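PDB 6LIR: TCR alpha chain from Gallus gallus, which pairs with the TCR beta chain to form the chicken alpha-beta T-cell receptor, which probably recognises antigen presented by MHC molecules. Local coordinates for residues K52-P55 with D56-G59. Numbering follows the deposited sequence.
Sequences KEVP and DPEG
The carbonyl of Gly-59 takes the N-H of Val-54 from above its plane, 47° out of it, and CG2 of Val-54 runs alongside, 3.9 Å from Gly-59 O. The next flat group, the carbonyl of Pro-57, meets the other methyl: its O sits 3.4 Å from CG1 of Val-54. With CG1 anti to the backbone N (chi1 -179°), that branch faces the loop, where CD of Pro-57 lies 4.5 Å from it; Leu-44, Leu-74 and Asp-81 also touch the proline ring. The peptide before Pro-57 is cis, which probably helps the chain turn back; Val-54 and Gly-59 form an antiparallel hydrogen-bonded pair. Its bonds are unequal: Val-54 N reaches Gly-59 O at 2.9 Å, whereas Gly-59 N to Val-54 O is weak at 3.5 Å. Glycine suits position 59, since at these backbone angles a CB would collide with the carbonyl O of Glu-58. Cutting Val-54 back to an alanine removes both methyls and would probably leave a gap against Val-45, Leu-72 and the Pro-57 carbonyl. Outward, Glu-58 forms a salt bridge with Arg-76. One shorter bond, one weak bond and a buried valine suggest that apolar packing in the V-set sandwich probably shares in holding this hairpin turn between strands 51-54 and 59-63.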
loop_
_atom_site.group_PDB
_atom_site.type_symbol
_atom_site.label_atom_id
_atom_site.label_comp_id
_atom_site.label_asym_id
_atom_site.label_seq_id
_atom_site.Cartn_x
_atom_site.Cartn_y
_atom_site.Cartn_z
ATOM N N LYS A 52 -1.549 -18.734 -21.414
ATOM C CA LYS A 52 -1.279 -17.470 -22.085
ATOM C C LYS A 52 -0.094 -16.771 -21.428
ATOM O O LYS A 52 -0.019 -16.663 -20.200
ATOM C CB LYS A 52 -2.510 -16.555 -22.073
ATOM C CG LYS A 52 -2.371 -15.351 -22.990
ATOM C CD LYS A 52 -3.641 -14.520 -23.022
ATOM C CE LYS A 52 -3.527 -13.360 -23.999
ATOM N NZ LYS A 52 -4.749 -12.500 -23.971
ATOM N N GLU A 53 0.825 -16.299 -22.261
ATOM C CA GLU A 53 1.981 -15.540 -21.806
ATOM C C GLU A 53 1.573 -14.193 -21.227
ATOM O O GLU A 53 0.619 -13.564 -21.674
ATOM C CB GLU A 53 2.969 -15.325 -22.949
ATOM C CG GLU A 53 3.206 -16.555 -23.799
ATOM C CD GLU A 53 4.590 -17.145 -23.599
ATOM O OE1 GLU A 53 5.046 -17.894 -24.489
ATOM O OE2 GLU A 53 5.219 -16.875 -22.551
ATOM N N VAL A 54 2.290 -13.759 -20.198
ATOM C CA VAL A 54 2.026 -12.494 -19.523
ATOM C C VAL A 54 3.203 -11.586 -19.787
ATOM O O VAL A 54 4.347 -11.957 -19.496
ATOM C CB VAL A 54 1.848 -12.684 -18.003
ATOM C CG1 VAL A 54 1.541 -11.362 -17.319
ATOM C CG2 VAL A 54 0.811 -13.750 -17.705
ATOM N N PRO A 55 2.994 -10.380 -20.319
ATOM C CA PRO A 55 4.135 -9.473 -20.549
ATOM C C PRO A 55 4.797 -9.007 -19.266
ATOM O O PRO A 55 6.021 -9.076 -19.130
ATOM C CB PRO A 55 3.500 -8.312 -21.344
ATOM C CG PRO A 55 2.011 -8.446 -21.128
ATOM C CD PRO A 55 1.743 -9.891 -20.936
ATOM N N ASP A 56 4.000 -8.556 -18.305
ATOM C CA ASP A 56 4.524 -7.932 -17.102
ATOM C C ASP A 56 3.554 -8.163 -15.948
ATOM O O ASP A 56 2.394 -7.734 -16.022
ATOM C CB ASP A 56 4.752 -6.438 -17.354
ATOM C CG ASP A 56 5.342 -5.715 -16.155
ATOM O OD1 ASP A 56 6.056 -6.348 -15.348
ATOM O OD2 ASP A 56 5.095 -4.498 -16.022
ATOM N N PRO A 57 3.964 -8.876 -14.886
ATOM C CA PRO A 57 5.285 -9.473 -14.678
ATOM C C PRO A 57 5.453 -10.738 -15.504
ATOM O O PRO A 57 4.497 -11.505 -15.637
ATOM C CB PRO A 57 5.292 -9.791 -13.182
ATOM C CG PRO A 57 3.854 -10.064 -12.867
ATOM C CD PRO A 57 3.061 -9.133 -13.749
ATOM N N GLU A 58 6.628 -10.888 -16.116
ATOM C CA GLU A 58 6.951 -12.038 -16.951
ATOM C C GLU A 58 6.436 -13.337 -16.338
ATOM O O GLU A 58 6.677 -13.625 -15.163
ATOM C CB GLU A 58 8.469 -12.112 -17.149
ATOM C CG GLU A 58 8.926 -13.120 -18.190
ATOM C CD GLU A 58 10.441 -13.275 -18.230
ATOM O OE1 GLU A 58 10.925 -14.426 -18.182
ATOM O OE2 GLU A 58 11.147 -12.246 -18.308
ATOM N N GLY A 59 5.717 -14.109 -17.137
ATOM C CA GLY A 59 5.203 -15.379 -16.655
ATOM C C GLY A 59 4.125 -15.911 -17.586
ATOM O O GLY A 59 4.100 -15.591 -18.774
#